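Local structure of VWFA domain-containing protein (Bacteroides thetaiotaomicron, 3IBS) at residues A[13-18]-A[103-108]; A[113-118]-A[140-145]; A[56-61]-A[95-100]. The protein is of unknown function but carries a magnesium-binding von Willebrand factor type A domain and probably sits in the cell membrane. One frame throughout, in Å; residues are numbered along the deposited sequence.

Interaction 1: residues A[13-18]-A[103-108]; sequences EVIIAL and RSFTPQ
The loop that leads from helix 94-102 to strand 113-119 is fastened here to the start of strand 13-19, with Phe105 and Thr106 meeting Glu13 and Ile15. Ile15 CD1 sits over the middle of the Phe105 ring, 3.5 Å from its centroid and 7° off the ring normal, a CH-pi contact. The same methyl reaches Ser104 CB at 3.7 Å. At its edge the ring meets the strand backbone, with Phe105 CE1 3.5 Å from Glu13 O. Glu13 has CG anti to the carbonyl carbon (chi1 -62°) and an extended chain, which carries the carboxylate to Thr106. Thr106 N donates to Glu13 OE1 at 3.0 Å, on the syn side and 27° out of the carboxylate plane. Thr106 OG1 also donates to Glu13 OE2, modelled at 2.5 Å, a doubtful length. Arg113 salt-bridges Glu13 OE1 through NE and hydrogen-bonds Thr106 OG1 through NH2. An alanine in place of Phe105 would take away the ring and is likely to leave Ile15 CD1 without its aromatic cover, opening a gap beside the strand. This is a helix-to-strand connection of the von Willebrand factor type A fold, tied to central strand 13-19.

Interaction 2: residues A[113-118]-A[140-145]; sequences RAIIVI and IQVSVL
Two parallel strands pair side by side inside the central sheet, residues 113-118 with residues 140-145. Each strand steps along the other in register, from Ala114 beside Gln141 to Ile118 beside Leu145. Arg113 O accepts from Gln141 N at 3.0 Å. Ile115 then bonds to both sides of Val142: its N donates to Gln141 O at 2.9 Å and its O accepts from Ser143 N at 2.8 Å. Val117 does the same around Val144, using Ser143 O and Leu145 N. Side chains touch on both faces. On one, Ile140 CG2 packs against Ile115 CG1 at 3.6 Å, and Val142 CG1 meets Val117 CG2 at 4.0 Å. Helix 94-102 covers Ile115 and Val117 there. On the other face, with CG anti to the carbonyl carbon (chi1 -79°), Leu145 leans its CD2 over to strand 113-118, 4.0 Å from both Ile116 CG2 and Ile118 CG1. Helix 33-46 packs on this isoleucine pair. Ser143 OG turns to Ile191 N of the next strand, which satisfies a buried hydroxyl. Helix 128-136 links the two strands, a beta-alpha-beta crossover of the Rossmann-like sheet found in von Willebrand factor type A domains.

Interaction 3: residues A[56-61]-A[95-100]; sequences IVFAGD and GEAINL
Ile56 and Ala97 bury the most surface here, and they face each other between strand 52-58 and helix 94-102. Ile56 reaches the helix with two branches. Its CG2 meets Ala97 CB at 4.0 Å. Its CG1 is anti to the carbonyl carbon (chi1 -76°), and this branch carries CD1 to Ala97 O at 3.7 Å and to Leu100 CG at 3.9 Å. Ile56 CD1 thus touches residues about one turn apart. Leu100 crosses Ile56 at an angle, with Leu100 CD2 also against Ile56 CG1.

Ala97 has only a methyl side chain, consistent with the short distance between helix and sheet here. Its CB has a second neighbour in Phe58, whose CD2 lies 3.6 Å away, with the ring set obliquely to the methyl. Residues 56-58 of the strand and 95-100 of the helix run nearly antiparallel, at 165°, with axes 8.8 Å apart. This is helix-on-sheet packing, part of the alpha/beta sandwich of the von Willebrand factor type A fold. Ala17 of the neighbouring strand 13-19 also touches Ala97. The metal site is close: the side chain of Phe58 is about 7 Å from the bound magnesium ion and about 6 Å from that of Ser21, one of its ligands.

Glu96, one turn before Leu100, lies at the solvent-exposed border of the contact. Its extended chain brings OE1 beside the turn after the strand. Asp61 OD1 is 4.2 Å from Glu96 OE1, so two like charges come near each other, which probably disfavours a closer approach. A long, weak ion pair from Asp61 OD1 to Lys89 NZ may partly offset this.

All three contacts share one sheet, in which strand 13-19 lies between strands 52-58 and 113-119. Interactions 1 and 2 meet where Ala17 N probably hydrogen-bonds to Ile116 O at 2.8 Å. They also touch through Phe105 CZ, 3.4 Å from Ala114 O. Both segments of interaction 3 fall, in sequence, between the two segments of interaction 1, and Ile56 N probably hydrogen-bonds to Ile16 O at 2.8 Å. Ile98, on the helix of interaction 3, places CG1 4.0 Å from Val117 CG2 of interaction 2. Interaction 3 is near the magnesium site of Ser21 and Ser23. In interaction 2, Val117's side chain is about 11 Å from the ion. Interaction 1 lies away from the site.

Interaction 1: residues A[13-18]-A[103-108]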
# COMPACT_ATOMS: atom_id res chain seq x y z
N GLU A 13 34.63 0.28 -18.82
CA GLU A 13 34.46 -0.18 -17.47
C GLU A 13 33.20 0.48 -16.90
O GLU A 13 33.05 1.72 -16.93
CB GLU A 13 35.69 0.15 -16.64
CG GLU A 13 36.97 -0.56 -17.17
CD GLU A 13 38.25 -0.27 -16.37
OE1 GLU A 13 38.23 0.49 -15.36
OE2 GLU A 13 39.30 -0.81 -16.78
N VAL A 14 32.29 -0.35 -16.39
CA VAL A 14 31.00 0.12 -15.90
C VAL A 14 30.82 -0.37 -14.45
O VAL A 14 30.89 -1.58 -14.18
CB VAL A 14 29.83 -0.41 -16.79
CG1 VAL A 14 28.47 -0.04 -16.18
CG2 VAL A 14 29.93 0.15 -18.20
N ILE A 15 30.63 0.57 -13.53
CA ILE A 15 30.31 0.19 -12.16
C ILE A 15 28.90 0.62 -11.80
O ILE A 15 28.54 1.79 -11.93
CB ILE A 15 31.36 0.72 -11.16
CG1 ILE A 15 32.71 0.01 -11.42
CG2 ILE A 15 30.91 0.44 -9.73
CD1 ILE A 15 33.88 0.60 -10.65
N ILE A 16 28.09 -0.34 -11.36
CA ILE A 16 26.72 -0.02 -10.97
C ILE A 16 26.65 0.21 -9.47
O ILE A 16 27.18 -0.59 -8.70
CB ILE A 16 25.77 -1.15 -11.37
CG1 ILE A 16 25.74 -1.23 -12.90
CG2 ILE A 16 24.32 -0.87 -10.80
CD1 ILE A 16 25.83 -2.60 -13.39
N ALA A 17 26.00 1.28 -9.05
CA ALA A 17 25.88 1.56 -7.63
C ALA A 17 24.40 1.45 -7.32
O ALA A 17 23.62 2.31 -7.70
CB ALA A 17 26.43 2.97 -7.31
N LEU A 18 24.01 0.37 -6.67
CA LEU A 18 22.60 0.05 -6.50
C LEU A 18 22.12 0.35 -5.08
O LEU A 18 22.64 -0.19 -4.10
CB LEU A 18 22.37 -1.42 -6.86
CG LEU A 18 20.98 -2.04 -6.62
CD1 LEU A 18 19.88 -1.29 -7.41
CD2 LEU A 18 21.01 -3.54 -6.98
N ARG A 103 37.22 4.83 -6.92
CA ARG A 103 38.41 4.09 -6.46
C ARG A 103 38.50 2.65 -7.01
O ARG A 103 39.49 1.99 -6.78
CB ARG A 103 38.44 3.97 -4.93
CG ARG A 103 38.45 5.27 -4.17
CD ARG A 103 38.83 5.05 -2.67
NE ARG A 103 37.78 4.46 -1.83
CZ ARG A 103 36.69 5.10 -1.38
NH1 ARG A 103 36.45 6.37 -1.72
NH2 ARG A 103 35.83 4.48 -0.60
N SER A 104 37.47 2.17 -7.70
CA SER A 104 37.34 0.74 -7.99
C SER A 104 37.63 0.38 -9.46
O SER A 104 37.57 -0.80 -9.85
CB SER A 104 35.93 0.25 -7.63
OG SER A 104 35.65 0.43 -6.25
N PHE A 105 37.90 1.40 -10.26
CA PHE A 105 38.19 1.20 -11.68
C PHE A 105 39.64 0.78 -11.81
O PHE A 105 40.41 0.98 -10.89
CB PHE A 105 37.92 2.50 -12.45
CG PHE A 105 36.46 2.83 -12.60
CD1 PHE A 105 35.69 2.21 -13.58
CD2 PHE A 105 35.86 3.80 -11.81
CE1 PHE A 105 34.34 2.52 -13.75
CE2 PHE A 105 34.51 4.11 -11.95
CZ PHE A 105 33.74 3.48 -12.93
N THR A 106 40.01 0.16 -12.93
CA THR A 106 41.42 -0.17 -13.18
C THR A 106 42.22 1.13 -13.34
O THR A 106 41.64 2.19 -13.67
CB THR A 106 41.64 -1.08 -14.42
OG1 THR A 106 41.43 -0.32 -15.63
CG2 THR A 106 40.76 -2.32 -14.38
N PRO A 107 43.55 1.07 -13.10
CA PRO A 107 44.42 2.24 -13.22
C PRO A 107 44.59 2.71 -14.67
O PRO A 107 44.87 3.90 -14.90
CB PRO A 107 45.77 1.72 -12.71
CG PRO A 107 45.73 0.24 -12.98
CD PRO A 107 44.30 -0.15 -12.74
N GLN A 108 44.43 1.79 -15.62
CA GLN A 108 44.65 2.03 -17.05
C GLN A 108 44.02 3.33 -17.60
O GLN A 108 42.81 3.52 -17.52
CB GLN A 108 44.13 0.82 -17.84
CG GLN A 108 44.49 0.84 -19.32
CD GLN A 108 43.88 -0.30 -20.12
OE1 GLN A 108 43.11 -1.11 -19.59
NE2 GLN A 108 44.22 -0.38 -21.39

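Interaction 2: residues A[113-118]-A[140-145]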
# COMPACT_ATOMS: atom_id res chain seq x y z
N ARG A 113 34.80 5.11 -18.92
CA ARG A 113 34.35 4.61 -17.63
C ARG A 113 33.05 5.28 -17.23
O ARG A 113 32.90 6.51 -17.35
CB ARG A 113 35.40 4.86 -16.55
CG ARG A 113 36.75 4.20 -16.84
CD ARG A 113 37.72 4.41 -15.70
NE ARG A 113 38.76 3.41 -15.77
CZ ARG A 113 39.92 3.54 -16.42
NH1 ARG A 113 40.20 4.66 -17.08
NH2 ARG A 113 40.79 2.55 -16.41
N ALA A 114 32.11 4.46 -16.75
CA ALA A 114 30.81 4.97 -16.30
C ALA A 114 30.44 4.42 -14.93
O ALA A 114 30.77 3.26 -14.60
CB ALA A 114 29.73 4.61 -17.31
N ILE A 115 29.79 5.27 -14.13
CA ILE A 115 29.16 4.85 -12.89
C ILE A 115 27.67 5.00 -13.11
O ILE A 115 27.24 6.06 -13.58
CB ILE A 115 29.60 5.74 -11.67
CG1 ILE A 115 31.10 5.61 -11.44
CG2 ILE A 115 28.77 5.36 -10.42
CD1 ILE A 115 31.67 6.61 -10.40
N ILE A 116 26.90 3.95 -12.83
CA ILE A 116 25.45 3.98 -13.04
C ILE A 116 24.78 3.80 -11.70
O ILE A 116 24.83 2.70 -11.14
CB ILE A 116 24.98 2.90 -14.02
CG1 ILE A 116 25.64 3.12 -15.38
CG2 ILE A 116 23.45 2.91 -14.17
CD1 ILE A 116 25.44 1.96 -16.26
N VAL A 117 24.21 4.90 -11.17
CA VAL A 117 23.54 4.90 -9.89
C VAL A 117 22.08 4.55 -10.16
O VAL A 117 21.43 5.17 -11.02
CB VAL A 117 23.61 6.31 -9.20
CG1 VAL A 117 22.97 6.28 -7.81
CG2 VAL A 117 25.06 6.78 -9.09
N ILE A 118 21.59 3.54 -9.46
CA ILE A 118 20.18 3.15 -9.58
C ILE A 118 19.49 3.30 -8.22
O ILE A 118 19.81 2.60 -7.26
CB ILE A 118 20.05 1.70 -10.06
CG1 ILE A 118 20.83 1.53 -11.38
CG2 ILE A 118 18.58 1.35 -10.23
CD1 ILE A 118 20.90 0.02 -11.94
N ILE A 140 35.19 10.10 -15.59
CA ILE A 140 34.16 9.07 -15.37
C ILE A 140 32.77 9.70 -15.53
O ILE A 140 32.50 10.73 -14.94
CB ILE A 140 34.30 8.45 -13.96
CG1 ILE A 140 35.65 7.72 -13.83
CG2 ILE A 140 33.14 7.46 -13.69
CD1 ILE A 140 36.17 7.65 -12.38
N GLN A 141 31.90 9.10 -16.34
CA GLN A 141 30.57 9.67 -16.50
C GLN A 141 29.57 9.01 -15.57
O GLN A 141 29.39 7.79 -15.61
CB GLN A 141 30.10 9.58 -17.96
CG GLN A 141 30.94 10.47 -18.89
CD GLN A 141 30.53 10.32 -20.35
OE1 GLN A 141 31.20 9.63 -21.13
NE2 GLN A 141 29.43 10.96 -20.72
N VAL A 142 28.92 9.84 -14.75
CA VAL A 142 27.96 9.33 -13.78
C VAL A 142 26.54 9.50 -14.31
O VAL A 142 26.06 10.63 -14.53
CB VAL A 142 28.14 9.98 -12.38
CG1 VAL A 142 27.22 9.31 -11.34
CG2 VAL A 142 29.59 9.89 -11.92
N SER A 143 25.86 8.37 -14.50
CA SER A 143 24.44 8.35 -14.89
C SER A 143 23.56 7.89 -13.74
O SER A 143 24.04 7.21 -12.83
CB SER A 143 24.19 7.46 -16.12
OG SER A 143 24.77 8.03 -17.28
N VAL A 144 22.27 8.27 -13.79
CA VAL A 144 21.31 7.90 -12.74
C VAL A 144 20.01 7.39 -13.36
O VAL A 144 19.43 8.05 -14.24
CB VAL A 144 20.99 9.09 -11.79
CG1 VAL A 144 20.06 8.65 -10.65
CG2 VAL A 144 22.26 9.70 -11.21
N LEU A 145 19.60 6.21 -12.91
CA LEU A 145 18.35 5.59 -13.29
C LEU A 145 17.46 5.71 -12.09
O LEU A 145 17.74 5.15 -11.01
CB LEU A 145 18.58 4.12 -13.67
CG LEU A 145 19.15 3.76 -15.05
CD1 LEU A 145 20.20 4.71 -15.58
CD2 LEU A 145 19.66 2.29 -15.10

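Interaction 3: residues A[56-61]-A[95-100]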
# COMPACT_ATOMS: atom_id res chain seq x y z
N ILE A 56 28.38 -2.09 -6.67
CA ILE A 56 28.40 -1.60 -5.30
C ILE A 56 26.96 -1.57 -4.85
O ILE A 56 26.09 -1.24 -5.66
CB ILE A 56 28.96 -0.17 -5.27
CG1 ILE A 56 30.48 -0.20 -5.44
CG2 ILE A 56 28.55 0.59 -4.00
CD1 ILE A 56 31.04 1.08 -5.98
N VAL A 57 26.68 -1.99 -3.62
CA VAL A 57 25.36 -1.83 -3.05
C VAL A 57 25.46 -0.77 -1.94
O VAL A 57 26.52 -0.62 -1.31
CB VAL A 57 24.74 -3.17 -2.56
CG1 VAL A 57 24.43 -4.09 -3.76
CG2 VAL A 57 25.69 -3.91 -1.59
N PHE A 58 24.40 0.01 -1.74
CA PHE A 58 24.43 1.02 -0.68
C PHE A 58 23.09 1.23 -0.03
O PHE A 58 22.01 1.04 -0.64
CB PHE A 58 25.00 2.36 -1.20
CG PHE A 58 24.08 3.11 -2.15
CD1 PHE A 58 23.13 4.03 -1.66
CD2 PHE A 58 24.17 2.90 -3.52
CE1 PHE A 58 22.29 4.72 -2.52
CE2 PHE A 58 23.34 3.59 -4.41
CZ PHE A 58 22.39 4.50 -3.93
N ALA A 59 23.16 1.62 1.24
CA ALA A 59 22.03 2.21 1.90
C ALA A 59 22.64 3.31 2.77
O ALA A 59 23.08 4.33 2.24
CB ALA A 59 21.25 1.14 2.71
N GLY A 60 22.69 3.12 4.08
CA GLY A 60 23.42 4.05 4.97
C GLY A 60 24.93 3.99 4.80
O GLY A 60 25.62 4.99 5.06
N ASP A 61 25.44 2.83 4.40
CA ASP A 61 26.84 2.65 3.99
C ASP A 61 26.87 2.11 2.57
O ASP A 61 25.82 1.70 2.04
CB ASP A 61 27.55 1.62 4.91
CG ASP A 61 27.68 2.09 6.37
OD1 ASP A 61 27.97 3.29 6.61
OD2 ASP A 61 27.47 1.26 7.29
N GLY A 95 26.69 9.56 -2.41
CA GLY A 95 28.05 10.11 -2.48
C GLY A 95 29.14 9.10 -2.12
O GLY A 95 30.10 8.94 -2.88
N GLU A 96 28.98 8.43 -0.98
CA GLU A 96 29.88 7.35 -0.59
C GLU A 96 29.98 6.26 -1.68
O GLU A 96 31.08 5.78 -1.98
CB GLU A 96 29.45 6.74 0.75
CG GLU A 96 29.62 7.67 1.96
CD GLU A 96 29.13 7.06 3.28
OE1 GLU A 96 29.09 5.81 3.39
OE2 GLU A 96 28.78 7.82 4.21
N ALA A 97 28.85 5.91 -2.31
CA ALA A 97 28.86 4.88 -3.35
C ALA A 97 29.63 5.34 -4.60
O ALA A 97 30.47 4.60 -5.12
CB ALA A 97 27.43 4.41 -3.70
N ILE A 98 29.37 6.57 -5.03
CA ILE A 98 30.08 7.15 -6.17
C ILE A 98 31.57 7.24 -5.89
O ILE A 98 32.38 6.93 -6.77
CB ILE A 98 29.51 8.55 -6.57
CG1 ILE A 98 28.08 8.42 -7.12
CG2 ILE A 98 30.41 9.26 -7.61
CD1 ILE A 98 27.38 9.79 -7.38
N ASN A 99 31.93 7.68 -4.68
CA ASN A 99 33.35 7.83 -4.30
C ASN A 99 34.03 6.46 -4.28
O ASN A 99 35.16 6.33 -4.74
CB ASN A 99 33.52 8.49 -2.94
CG ASN A 99 33.25 9.99 -2.96
OD1 ASN A 99 33.25 10.65 -4.03
ND2 ASN A 99 33.04 10.55 -1.78
N LEU A 100 33.34 5.45 -3.74
CA LEU A 100 33.87 4.08 -3.76
C LEU A 100 34.02 3.59 -5.21
O LEU A 100 35.03 2.97 -5.57
CB LEU A 100 32.96 3.14 -2.96
CG LEU A 100 33.30 1.63 -2.90
CD1 LEU A 100 34.73 1.37 -2.31
CD2 LEU A 100 32.21 0.88 -2.10